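Local coordinates for adhesion G-protein coupled receptor G6 (Danio rerio, PDB 6V55), which is a cell-surface adhesion G-protein coupled receptor linked to myelination, with a calcium-binding extracellular region, at residues V562-S566 and I603-L608; E581-K585 and F736-S742; V609-L615 and S670-F676; S623-F628 and I638-A644; S747-K751 and C763-H767. One frame throughout, in Å; residues are numbered along the deposited sequence.

Overall arrangement
From the N terminus, contact 1 opens on helix 555-568 and closes 37 residues on, at the turn 603-608. Contact 2 opens inside that loop, on helix 573-593, and closes only at 736-742, so contacts 1 and 2 cross. Contact 3 (609-615 with 670-676) lies wholly inside the loop of contact 2. Contact 4, a hairpin, is nested in turn inside contact 3. Contact 5 is a last hairpin, after all the others. Contacts 1 and 2 tie the helices to the sheets and to the GPS region. Contacts 3 and 4 pack on each other as facing sheets, and contacts 4 and 5 reach one sheet.

Contact 1: V562-S566 and I603-L608; sequences VTIIS and ISSKNL
Val562 of helix 555-568 meets the turn 603-608 with its whole side chain. Its CB lies 3.9 Å from Ile603 CG2. CG1 is anti to the backbone N, beside the carbonyl carbon (chi1 153°), and slots between two partners, Ser605 OG at 3.8 Å and Leu608 CD2 at 3.9 Å. CG2 leans on Leu608 CD2 as well, and the Val562 and Leu608 side chains cross at about a right angle. One helical turn on, Ser566 makes the polar half. Its OG accepts the backbone N-H of Asn607 at 3.1 Å, nearly straight at 164°. The same hydroxyl gives a weak, long bond to Ser605 OG. Asn607 ND2 also reaches back to Ser566 O at 3.3 Å, though the place of this amide is less sure. Thr563 CG2 rests on Ser605 CB at 3.8 Å, while its OG1 bonds to Thr560 O within the helix. Leu590 of helix 573-593 packs against Val562 too. The turn joins strands 600-603 and 608-614, so the helix grips the hairpin at its bend. Apolar packing by Val562 and a buried hydroxyl that accepts the Asn607 N-H together join helix and turn, which is consistent with a firmly held bend.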
# COMPACT_ATOMS: atom_id res chain seq x y z
N VAL A 562 29.43 10.59 -11.23
CA VAL A 562 29.22 10.49 -12.68
C VAL A 562 27.75 10.18 -12.98
O VAL A 562 27.21 10.60 -14.02
CB VAL A 562 30.26 9.50 -13.28
CG1 VAL A 562 29.82 8.79 -14.55
CG2 VAL A 562 31.54 10.26 -13.58
N THR A 563 27.05 9.60 -12.00
CA THR A 563 25.66 9.34 -12.29
C THR A 563 24.73 10.42 -11.79
O THR A 563 23.55 10.41 -12.19
CB THR A 563 25.27 7.97 -11.74
OG1 THR A 563 25.33 7.99 -10.31
CG2 THR A 563 26.25 6.94 -12.25
N ILE A 564 25.19 11.34 -10.93
CA ILE A 564 24.47 12.60 -10.78
C ILE A 564 24.45 13.33 -12.11
O ILE A 564 23.38 13.65 -12.63
CB ILE A 564 25.09 13.46 -9.66
CG1 ILE A 564 24.99 12.67 -8.37
CG2 ILE A 564 24.31 14.73 -9.51
CD1 ILE A 564 25.83 13.15 -7.20
N ILE A 565 25.61 13.42 -12.77
CA ILE A 565 25.75 14.16 -14.02
C ILE A 565 25.08 13.43 -15.19
O ILE A 565 24.49 14.07 -16.08
CB ILE A 565 27.25 14.44 -14.29
CG1 ILE A 565 27.91 15.06 -13.04
CG2 ILE A 565 27.43 15.38 -15.46
CD1 ILE A 565 27.46 16.47 -12.67
N SER A 566 25.11 12.09 -15.19
CA SER A 566 24.38 11.32 -16.20
C SER A 566 22.87 11.49 -16.08
O SER A 566 22.17 11.56 -17.11
CB SER A 566 24.71 9.84 -16.07
OG SER A 566 24.04 9.06 -17.04
N ILE A 603 34.84 4.68 -15.50
CA ILE A 603 33.62 4.88 -14.73
C ILE A 603 32.47 5.11 -15.70
O ILE A 603 32.44 6.12 -16.41
CB ILE A 603 33.72 6.05 -13.75
CG1 ILE A 603 34.76 5.76 -12.68
CG2 ILE A 603 32.41 6.22 -13.07
CD1 ILE A 603 35.89 6.63 -12.82
N SER A 604 31.52 4.19 -15.72
CA SER A 604 30.45 4.22 -16.70
C SER A 604 29.13 4.62 -16.08
O SER A 604 28.90 4.50 -14.87
CB SER A 604 30.29 2.86 -17.38
OG SER A 604 29.56 2.98 -18.59
N SER A 605 28.24 5.10 -16.95
CA SER A 605 26.85 5.37 -16.62
C SER A 605 26.06 5.26 -17.91
O SER A 605 26.61 4.88 -18.95
CB SER A 605 26.71 6.75 -15.99
OG SER A 605 27.12 7.72 -16.94
N LYS A 606 24.77 5.63 -17.86
CA LYS A 606 23.91 5.49 -19.03
C LYS A 606 24.29 6.49 -20.13
O LYS A 606 24.45 6.08 -21.29
CB LYS A 606 22.44 5.63 -18.62
CG LYS A 606 21.43 5.21 -19.72
CD LYS A 606 20.16 6.11 -19.69
CE LYS A 606 19.41 6.16 -21.03
NZ LYS A 606 19.78 7.35 -21.88
N ASN A 607 24.53 7.76 -19.79
CA ASN A 607 24.86 8.76 -20.81
C ASN A 607 26.29 9.32 -20.72
O ASN A 607 26.59 10.30 -21.41
CB ASN A 607 23.89 9.93 -20.77
CG ASN A 607 22.46 9.51 -20.87
OD1 ASN A 607 22.03 8.96 -21.89
ND2 ASN A 607 21.69 9.78 -19.81
N LEU A 608 27.15 8.74 -19.88
CA LEU A 608 28.46 9.33 -19.60
C LEU A 608 29.42 8.24 -19.16
O LEU A 608 29.18 7.56 -18.16
CB LEU A 608 28.38 10.38 -18.50
CG LEU A 608 29.72 11.02 -18.14
CD1 LEU A 608 30.25 11.85 -19.29
CD2 LEU A 608 29.64 11.85 -16.88

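Contact 2: E581-K585 and F736-S742; sequences ETALK and FNLQNYS
Glu581 runs out to segment 736-742 with its chain extended, CG anti to the backbone N (chi1 -168°). Its CG lies at the edge of the Phe736 ring, 3.9 Å from CE1. The carboxylate and ring planes are only 16° apart. Beyond, the carboxylate meets backbone oxygens: Glu581 OE2 is 2.9 Å from Tyr741 O, and Glu581 OE1 is 3.4 Å from Ser742 O. These are acceptors facing acceptors, so they are not bonds. With an alanine here, Lys585 is likely to lose its acidic mate and a gap to open beside the edge of Phe736. Helix 573-593 belongs to the helical part of the GAIN fold, and 736-742 lies in the GPS motif, so this surface contact joins two parts of the domain distant in sequence. Next along the helix, Leu584 puts CB in the plane of the Phe736 ring, 3.9 Å from CZ. Trp734 meets the same ring edge-to-face. Lys585 comes last. Its CG and CE lie alongside the ring, CG approaching CE1 obliquely, and the extended chain carries NZ to a weak salt bridge with Glu581 OE2 at 3.2 Å. NZ also donates to a water at 3.1 Å. That water sits within donating distance of Phe736 O and of Tyr741 O, 2.7 Å from the latter, with more acceptors near than protons.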
# COMPACT_ATOMS: atom_id res chain seq x y z
N GLU A 581 27.50 24.47 -17.19
CA GLU A 581 28.90 24.84 -17.11
C GLU A 581 29.53 24.41 -15.79
O GLU A 581 30.69 24.01 -15.75
CB GLU A 581 29.07 26.34 -17.34
CG GLU A 581 30.51 26.74 -17.56
CD GLU A 581 30.77 28.22 -17.33
OE1 GLU A 581 29.81 28.97 -17.02
OE2 GLU A 581 31.94 28.63 -17.49
N THR A 582 28.75 24.43 -14.70
CA THR A 582 29.24 23.88 -13.44
C THR A 582 29.38 22.36 -13.53
O THR A 582 30.40 21.80 -13.08
CB THR A 582 28.28 24.29 -12.32
OG1 THR A 582 28.28 25.72 -12.19
CG2 THR A 582 28.67 23.67 -11.01
N ALA A 583 28.40 21.69 -14.17
CA ALA A 583 28.42 20.25 -14.37
C ALA A 583 29.60 19.81 -15.21
O ALA A 583 30.29 18.85 -14.87
CB ALA A 583 27.13 19.78 -15.04
N LEU A 584 29.87 20.55 -16.29
CA LEU A 584 31.01 20.25 -17.15
C LEU A 584 32.32 20.47 -16.42
O LEU A 584 33.22 19.63 -16.50
CB LEU A 584 30.97 21.11 -18.40
CG LEU A 584 30.01 20.56 -19.45
CD1 LEU A 584 30.01 21.53 -20.66
CD2 LEU A 584 30.35 19.12 -19.84
N LYS A 585 32.42 21.57 -15.66
CA LYS A 585 33.65 21.87 -14.94
C LYS A 585 33.86 20.93 -13.76
O LYS A 585 35.01 20.58 -13.47
CB LYS A 585 33.66 23.35 -14.51
CG LYS A 585 33.98 24.34 -15.63
CD LYS A 585 33.66 25.76 -15.23
CE LYS A 585 34.50 26.78 -15.99
NZ LYS A 585 34.39 28.17 -15.43
N PHE A 736 35.60 27.37 -22.96
CA PHE A 736 34.99 27.88 -21.73
C PHE A 736 35.11 29.39 -21.56
O PHE A 736 34.46 29.94 -20.66
CB PHE A 736 35.62 27.20 -20.52
CG PHE A 736 35.00 25.87 -20.21
CD1 PHE A 736 33.71 25.81 -19.70
CD2 PHE A 736 35.70 24.70 -20.44
CE1 PHE A 736 33.13 24.60 -19.43
CE2 PHE A 736 35.13 23.47 -20.17
CZ PHE A 736 33.85 23.41 -19.66
N ASN A 737 35.93 30.06 -22.36
CA ASN A 737 36.14 31.50 -22.24
C ASN A 737 35.13 32.31 -23.03
O ASN A 737 34.99 33.52 -22.77
CB ASN A 737 37.55 31.86 -22.68
CG ASN A 737 38.58 31.50 -21.65
OD1 ASN A 737 38.41 31.78 -20.47
ND2 ASN A 737 39.66 30.85 -22.08
N LEU A 738 34.43 31.69 -23.99
CA LEU A 738 33.49 32.41 -24.83
C LEU A 738 32.26 32.80 -24.04
O LEU A 738 31.96 32.21 -23.00
CB LEU A 738 33.10 31.56 -26.03
CG LEU A 738 34.21 31.24 -27.03
CD1 LEU A 738 33.64 30.57 -28.27
CD2 LEU A 738 35.01 32.47 -27.43
N GLN A 739 31.59 33.86 -24.52
CA GLN A 739 30.30 34.37 -24.04
C GLN A 739 30.34 34.72 -22.54
O GLN A 739 29.59 34.17 -21.74
CB GLN A 739 29.18 33.39 -24.37
CG GLN A 739 29.15 33.04 -25.86
CD GLN A 739 28.06 32.04 -26.22
OE1 GLN A 739 27.00 31.99 -25.58
NE2 GLN A 739 28.33 31.21 -27.23
N ASN A 740 31.26 35.63 -22.22
CA ASN A 740 31.56 36.15 -20.88
C ASN A 740 31.86 35.02 -19.89
O ASN A 740 31.27 34.93 -18.81
CB ASN A 740 30.45 37.06 -20.36
CG ASN A 740 30.95 38.00 -19.25
OD1 ASN A 740 32.16 38.27 -19.15
ND2 ASN A 740 30.04 38.46 -18.40
N TYR A 741 32.75 34.11 -20.34
CA TYR A 741 33.28 32.99 -19.57
C TYR A 741 32.17 32.02 -19.14
O TYR A 741 32.18 31.48 -18.03
CB TYR A 741 34.12 33.49 -18.38
CG TYR A 741 35.19 34.46 -18.81
CD1 TYR A 741 36.36 34.00 -19.41
CD2 TYR A 741 35.01 35.83 -18.65
CE1 TYR A 741 37.36 34.89 -19.82
CE2 TYR A 741 36.00 36.73 -19.07
CZ TYR A 741 37.17 36.24 -19.65
OH TYR A 741 38.15 37.14 -20.06
N SER A 742 31.19 31.82 -20.02
CA SER A 742 30.16 30.81 -19.85
C SER A 742 30.34 29.60 -20.76
O SER A 742 29.95 28.50 -20.37
CB SER A 742 28.76 31.40 -20.10
OG SER A 742 28.46 31.43 -21.49
O HOH W 1 34.61 30.24 -17.75

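Contact 3: V609-L615 and S670-F676; sequences VVGVSAL and SRINFMF
Strands 609-614 and 671-676 run antiparallel, at 163° between their directions, and their axes come within 4.6 Å. Val609 with Phe676, Gly611 with Phe674 and Ser613 with Ile672 are hydrogen-bonded pairs. Val610 with Met675 and Val612 with Asn673 are non-hydrogen-bonded pairs between them. Each hydrogen-bonded pair is closed by two bonds. The bond from Phe676 N to Val609 O is 2.9 Å and nearly linear. A seventh bond, Leu615 N to Ser670 O at 2.8 Å, extends the ladder past the strand end.

On one face, Val610 and Met675 lie side by side, with Val610 CG1 3.8 Å from Met675 CG. Next to them Val612 CG1 comes 3.4 Å from Asn673 OD1. The Asn673 amide nitrogen bonds to Ser701 OG. On the other face, Val609 CG1 touches Phe676 CB at 3.7 Å. The phenyl then swings away from the partner strand, because CG is anti to the backbone N (chi1 175°). Gly611 puts no side chain beside Phe674. At the end of the ladder the Leu615 and Ile672 side chains cross at about a right angle, with Leu615 CD1 3.6 Å from Ile672 CG1. Arg671 CB still touches Ser613 O, and the NH2 of this arginine bonds to Ile594 O.

These are the two central strands of the four-stranded sheet, between 600-603 and 697-701. The Met675 and Asn673 face packs on helix 573-593. The Phe674 and Ile672 face lies against strand 623-628 of the facing sheet, as in the beta sandwich of a GAIN domain.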
# COMPACT_ATOMS: atom_id res chain seq x y z
N VAL A 609 30.53 8.09 -19.88
CA VAL A 609 31.62 7.24 -19.43
C VAL A 609 32.89 8.08 -19.40
O VAL A 609 33.14 8.87 -20.31
CB VAL A 609 31.76 5.98 -20.32
CG1 VAL A 609 31.81 6.31 -21.81
CG2 VAL A 609 32.93 5.16 -19.90
N VAL A 610 33.62 8.01 -18.27
CA VAL A 610 34.89 8.73 -18.16
C VAL A 610 35.96 7.71 -17.81
O VAL A 610 35.69 6.68 -17.18
CB VAL A 610 34.88 9.91 -17.14
CG1 VAL A 610 33.74 10.90 -17.42
CG2 VAL A 610 34.87 9.46 -15.68
N GLY A 611 37.17 7.97 -18.27
CA GLY A 611 38.25 7.02 -18.10
C GLY A 611 39.56 7.74 -17.91
O GLY A 611 39.78 8.83 -18.45
N VAL A 612 40.42 7.14 -17.10
CA VAL A 612 41.79 7.60 -16.94
C VAL A 612 42.66 6.40 -17.22
O VAL A 612 42.26 5.25 -16.98
CB VAL A 612 42.06 8.16 -15.53
CG1 VAL A 612 41.54 9.56 -15.43
CG2 VAL A 612 41.37 7.30 -14.50
N SER A 613 43.84 6.65 -17.79
CA SER A 613 44.88 5.64 -17.95
C SER A 613 46.23 6.31 -17.81
O SER A 613 46.39 7.50 -18.11
CB SER A 613 44.80 4.93 -19.30
OG SER A 613 45.30 5.76 -20.34
N ALA A 614 47.22 5.53 -17.37
CA ALA A 614 48.53 6.08 -17.05
C ALA A 614 49.37 6.27 -18.32
O ALA A 614 49.34 5.43 -19.23
CB ALA A 614 49.24 5.15 -16.06
N LEU A 615 50.11 7.38 -18.37
CA LEU A 615 50.96 7.74 -19.51
C LEU A 615 52.40 7.76 -19.04
O LEU A 615 52.76 8.54 -18.15
CB LEU A 615 50.58 9.10 -20.11
CG LEU A 615 51.04 9.61 -21.51
CD1 LEU A 615 50.26 10.83 -21.94
CD2 LEU A 615 52.50 10.02 -21.65
N SER A 670 51.06 12.80 -16.35
CA SER A 670 50.98 11.48 -15.76
C SER A 670 49.99 10.57 -16.46
O SER A 670 50.15 9.35 -16.42
CB SER A 670 50.53 11.56 -14.28
OG SER A 670 51.35 12.40 -13.49
N ARG A 671 48.94 11.14 -17.05
CA ARG A 671 47.74 10.39 -17.36
C ARG A 671 47.24 10.76 -18.74
O ARG A 671 47.60 11.80 -19.28
CB ARG A 671 46.61 10.66 -16.37
CG ARG A 671 46.80 10.09 -15.00
CD ARG A 671 46.50 11.13 -13.97
NE ARG A 671 46.42 10.55 -12.63
CZ ARG A 671 45.32 10.46 -11.89
NH1 ARG A 671 44.16 10.93 -12.34
NH2 ARG A 671 45.38 9.91 -10.69
N ILE A 672 46.39 9.91 -19.30
CA ILE A 672 45.49 10.28 -20.39
C ILE A 672 44.08 10.23 -19.83
O ILE A 672 43.73 9.29 -19.12
CB ILE A 672 45.61 9.34 -21.59
CG1 ILE A 672 47.08 9.04 -21.87
CG2 ILE A 672 44.92 9.95 -22.82
CD1 ILE A 672 47.37 8.34 -23.17
N ASN A 673 43.29 11.25 -20.13
CA ASN A 673 41.90 11.34 -19.72
C ASN A 673 41.00 11.16 -20.93
O ASN A 673 41.34 11.58 -22.04
CB ASN A 673 41.62 12.71 -19.09
CG ASN A 673 42.56 13.01 -17.93
OD1 ASN A 673 42.89 12.13 -17.16
ND2 ASN A 673 43.01 14.26 -17.82
N PHE A 674 39.84 10.55 -20.73
CA PHE A 674 38.93 10.35 -21.85
C PHE A 674 37.52 10.42 -21.30
O PHE A 674 37.23 9.77 -20.30
CB PHE A 674 39.22 9.01 -22.54
CG PHE A 674 38.47 8.78 -23.82
CD1 PHE A 674 37.19 8.21 -23.82
CD2 PHE A 674 39.07 9.04 -25.05
CE1 PHE A 674 36.50 7.97 -24.99
CE2 PHE A 674 38.38 8.79 -26.24
CZ PHE A 674 37.09 8.24 -26.20
N MET A 675 36.66 11.21 -21.94
CA MET A 675 35.23 11.27 -21.61
C MET A 675 34.41 11.13 -22.88
O MET A 675 34.75 11.71 -23.92
CB MET A 675 34.85 12.59 -20.92
CG MET A 675 35.76 13.00 -19.79
SD MET A 675 35.38 14.57 -19.05
CE MET A 675 37.06 15.22 -19.03
N PHE A 676 33.32 10.37 -22.81
CA PHE A 676 32.37 10.26 -23.91
C PHE A 676 31.02 10.72 -23.40
O PHE A 676 30.50 10.15 -22.42
CB PHE A 676 32.32 8.83 -24.45
CG PHE A 676 31.27 8.61 -25.50
CD1 PHE A 676 30.05 8.01 -25.18
CD2 PHE A 676 31.51 8.98 -26.82
CE1 PHE A 676 29.08 7.81 -26.15
CE2 PHE A 676 30.56 8.78 -27.80
CZ PHE A 676 29.33 8.20 -27.47

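Contact 4: S623-F628 and I638-A644; sequences STLSAF and IDFDSEA
Ser626 and Asp639 form an antiparallel hydrogen-bonded pair, and Ala627 with Ile638 the non-hydrogen-bonded pair next to it in the hairpin of strands 623-628 and 637-639. Asp639 N reaches Ser626 O at 2.6 Å, and Ser626 N returns a bond to Asp639 O. After Asp639 the chain curls back over strand 623-628, bringing Ala644 to Ser626 and Phe628. Ser626 OG, swung anti to its own N (chi1 -161°), accepts the backbone N-H of Ala644 at 3.1 Å. Phe628 takes the turned-in Ala644 methyl over one face, a CH-pi contact with CB 4.0 Å from the ring centroid. The edge of that ring meets Asp639 N, 3.7 Å from CE1. On the far side of the hairpin Leu625 CD2 touches Phe640 CD2 at 3.7 Å, and Ile638 CG2 lies over one face of the Phe640 ring.

Asp639 shapes the curl. Its OD1 accepts from Asp641 N, an Asx turn, and from Ser642 N at 3.2 Å, the latter coming from above the carboxylate plane. Replacing it with alanine is likely to leave the Asp641 and Ser642 amides without their acceptor and the loop free to shift. Ile638 and Phe640 pack on strands 608-614 and 600-603 of the facing sheet. Leu625, Ile638 and Phe640 thus face the other sheet, while Phe628 and Ala644 pack with the loop, which one carboxylate and one hydroxyl hold.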
# COMPACT_ATOMS: atom_id res chain seq x y z
N SER A 623 49.15 7.05 -29.10
CA SER A 623 48.05 6.38 -28.41
C SER A 623 46.78 6.51 -29.25
O SER A 623 46.57 7.54 -29.90
CB SER A 623 47.83 6.97 -27.01
OG SER A 623 47.22 6.04 -26.13
N THR A 624 45.95 5.47 -29.22
CA THR A 624 44.62 5.49 -29.83
C THR A 624 43.62 5.04 -28.78
O THR A 624 43.82 4.00 -28.15
CB THR A 624 44.54 4.59 -31.07
OG1 THR A 624 45.36 5.14 -32.10
CG2 THR A 624 43.10 4.49 -31.59
N LEU A 625 42.57 5.84 -28.56
CA LEU A 625 41.56 5.56 -27.56
C LEU A 625 40.19 5.65 -28.22
O LEU A 625 40.02 6.39 -29.19
CB LEU A 625 41.62 6.53 -26.37
CG LEU A 625 42.90 6.69 -25.55
CD1 LEU A 625 43.75 7.84 -26.09
CD2 LEU A 625 42.52 6.97 -24.13
N SER A 626 39.22 4.93 -27.65
CA SER A 626 38.00 4.62 -28.38
C SER A 626 36.82 4.41 -27.43
O SER A 626 36.96 3.78 -26.38
CB SER A 626 38.20 3.36 -29.22
OG SER A 626 37.24 3.24 -30.25
N ALA A 627 35.67 4.94 -27.81
CA ALA A 627 34.43 4.75 -27.07
C ALA A 627 33.45 3.90 -27.89
O ALA A 627 33.28 4.12 -29.09
CB ALA A 627 33.79 6.10 -26.74
N PHE A 628 32.79 2.96 -27.22
CA PHE A 628 31.94 1.99 -27.90
C PHE A 628 30.93 1.43 -26.90
O PHE A 628 31.12 1.55 -25.69
CB PHE A 628 32.79 0.88 -28.54
CG PHE A 628 33.38 -0.11 -27.55
CD1 PHE A 628 34.49 0.23 -26.76
CD2 PHE A 628 32.84 -1.39 -27.43
CE1 PHE A 628 35.04 -0.68 -25.87
CE2 PHE A 628 33.38 -2.31 -26.53
CZ PHE A 628 34.49 -1.96 -25.75
N ILE A 638 35.07 2.19 -22.76
CA ILE A 638 36.26 2.84 -23.30
C ILE A 638 37.29 1.77 -23.66
O ILE A 638 37.71 0.99 -22.80
CB ILE A 638 36.85 3.85 -22.32
CG1 ILE A 638 35.93 5.05 -22.19
CG2 ILE A 638 38.21 4.37 -22.80
CD1 ILE A 638 36.37 6.00 -21.11
N ASP A 639 37.69 1.75 -24.93
CA ASP A 639 38.86 1.02 -25.39
C ASP A 639 40.07 1.96 -25.32
O ASP A 639 40.08 3.01 -25.97
CB ASP A 639 38.63 0.54 -26.83
CG ASP A 639 39.54 -0.61 -27.24
OD1 ASP A 639 40.73 -0.66 -26.86
OD2 ASP A 639 39.04 -1.47 -28.01
N PHE A 640 41.09 1.57 -24.55
CA PHE A 640 42.24 2.44 -24.35
C PHE A 640 43.38 2.18 -25.33
O PHE A 640 44.30 3.00 -25.41
CB PHE A 640 42.79 2.27 -22.93
CG PHE A 640 41.96 2.96 -21.88
CD1 PHE A 640 41.05 2.24 -21.11
CD2 PHE A 640 42.11 4.33 -21.64
CE1 PHE A 640 40.31 2.85 -20.14
CE2 PHE A 640 41.37 4.96 -20.65
CZ PHE A 640 40.46 4.23 -19.91
N ASP A 641 43.37 1.06 -26.05
CA ASP A 641 44.50 0.65 -26.86
C ASP A 641 44.22 0.73 -28.35
O ASP A 641 45.06 1.21 -29.11
CB ASP A 641 44.91 -0.78 -26.51
CG ASP A 641 45.35 -0.93 -25.05
OD1 ASP A 641 45.52 0.11 -24.37
OD2 ASP A 641 45.52 -2.08 -24.60
N SER A 642 43.07 0.26 -28.78
CA SER A 642 42.73 0.12 -30.19
C SER A 642 41.56 1.03 -30.52
O SER A 642 40.99 1.68 -29.65
CB SER A 642 42.38 -1.34 -30.49
OG SER A 642 41.68 -1.92 -29.40
N GLU A 643 41.21 1.10 -31.80
CA GLU A 643 39.91 1.60 -32.23
C GLU A 643 38.95 0.42 -32.22
O GLU A 643 39.09 -0.51 -33.02
CB GLU A 643 39.99 2.24 -33.62
CG GLU A 643 38.62 2.53 -34.23
CD GLU A 643 38.68 3.16 -35.62
OE1 GLU A 643 39.79 3.30 -36.19
OE2 GLU A 643 37.59 3.52 -36.13
N ALA A 644 37.98 0.44 -31.30
CA ALA A 644 37.02 -0.64 -31.18
C ALA A 644 36.06 -0.66 -32.36
O ALA A 644 35.88 0.33 -33.06
CB ALA A 644 36.24 -0.51 -29.87

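Contact 5: S747-K751 and C763-H767; sequences SDGCK and CLCNH
His767 turns its imidazole toward the turn at Asp748 and Gly749. Gly749 CA lies near the ring plane, at its edge. Asp748 O comes in obliquely, 3.5 Å from His767 CE1. Cys750 SG also approaches at a slant, 5.1 Å from the ring centroid. Outside the two segments, Phe733 meets the imidazole edge-to-face. The ring is placed there by its first torsion, which sets CG between the backbone N and the carbonyl carbon (chi1 65°).

Beside the ring, Cys750 and Cys765 are joined by a disulfide, with the two SG atoms 2.1 Å apart. They form an antiparallel non-hydrogen-bonded pair, so the link crosses directly between neighbouring strands. Lys751 and Leu764 are the hydrogen-bonded pair next to it. Leu764 N reaches Lys751 O at 2.9 Å, and Lys751 N reaches Leu764 O at 3.1 Å. Their side chains share the other face, where Lys751 CE rests 4.0 Å from Leu764 CD1. A further bond, Asn766 N to Gly749 O at 3.2 Å, carries the pairing to the type II turn Ser747-Cys750. Gly749 suits that turn, since at its backbone angles a CB would press on the carbonyl oxygen of Asp748.

The second disulfide, Cys763 to Cys731, ties this hairpin to strand 730-735. Two such bridges are a hallmark of the GPS motif. Strand 750-752 forms the edge of the six-stranded sheet within this chain, and strand 760-765 lies between it and strand 714-719, where Cys763 pairs with Ile716 through backbone hydrogen bonding.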
# COMPACT_ATOMS: atom_id res chain seq x y z
N SER A 747 35.81 27.16 -33.39
CA SER A 747 36.28 26.50 -34.59
C SER A 747 37.81 26.48 -34.66
O SER A 747 38.37 25.67 -35.41
CB SER A 747 35.69 27.22 -35.82
OG SER A 747 36.00 26.48 -36.98
N ASP A 748 38.48 27.34 -33.87
CA ASP A 748 39.88 27.69 -34.06
C ASP A 748 40.80 26.53 -33.75
O ASP A 748 40.80 26.00 -32.64
CB ASP A 748 40.21 28.89 -33.19
CG ASP A 748 39.73 30.19 -33.80
OD1 ASP A 748 39.59 31.20 -33.05
OD2 ASP A 748 39.49 30.22 -35.03
N GLY A 749 41.57 26.13 -34.74
CA GLY A 749 42.51 25.05 -34.61
C GLY A 749 42.04 23.74 -35.18
O GLY A 749 42.85 22.82 -35.29
N CYS A 750 40.77 23.64 -35.58
CA CYS A 750 40.18 22.36 -35.97
C CYS A 750 39.70 22.42 -37.42
O CYS A 750 38.85 23.26 -37.76
CB CYS A 750 39.02 22.01 -35.02
SG CYS A 750 39.63 21.64 -33.40
N LYS A 751 40.23 21.52 -38.25
CA LYS A 751 39.79 21.34 -39.63
C LYS A 751 39.35 19.89 -39.86
O LYS A 751 39.66 18.99 -39.08
CB LYS A 751 40.91 21.73 -40.62
CG LYS A 751 42.10 20.76 -40.71
CD LYS A 751 42.99 21.08 -41.92
CE LYS A 751 43.94 19.92 -42.30
NZ LYS A 751 44.62 20.16 -43.63
N CYS A 763 38.19 14.89 -37.42
CA CYS A 763 38.82 16.19 -37.18
C CYS A 763 40.30 16.04 -36.91
O CYS A 763 40.73 15.15 -36.16
CB CYS A 763 38.22 16.90 -35.98
SG CYS A 763 36.49 17.03 -36.10
N LEU A 764 41.06 16.95 -37.49
CA LEU A 764 42.46 17.16 -37.14
C LEU A 764 42.49 18.49 -36.40
O LEU A 764 42.28 19.55 -37.00
CB LEU A 764 43.32 17.16 -38.40
CG LEU A 764 42.99 16.04 -39.40
CD1 LEU A 764 43.74 16.22 -40.72
CD2 LEU A 764 43.25 14.65 -38.82
N CYS A 765 42.68 18.42 -35.08
CA CYS A 765 42.84 19.61 -34.23
C CYS A 765 44.29 19.71 -33.78
O CYS A 765 44.94 18.69 -33.53
CB CYS A 765 41.90 19.56 -33.02
SG CYS A 765 40.15 19.65 -33.49
N ASN A 766 44.81 20.93 -33.69
CA ASN A 766 46.21 21.15 -33.36
C ASN A 766 46.43 21.37 -31.87
O ASN A 766 47.53 21.80 -31.48
CB ASN A 766 46.77 22.34 -34.17
CG ASN A 766 46.25 23.71 -33.71
OD1 ASN A 766 45.15 23.82 -33.15
ND2 ASN A 766 47.02 24.75 -33.98
N HIS A 767 45.41 21.16 -31.04
CA HIS A 767 45.55 21.28 -29.60
C HIS A 767 44.75 20.19 -28.90
O HIS A 767 43.82 19.62 -29.47
CB HIS A 767 45.11 22.68 -29.10
CG HIS A 767 43.66 22.97 -29.31
ND1 HIS A 767 43.16 23.41 -30.51
CD2 HIS A 767 42.60 22.89 -28.46
CE1 HIS A 767 41.85 23.59 -30.40
NE2 HIS A 767 41.49 23.28 -29.17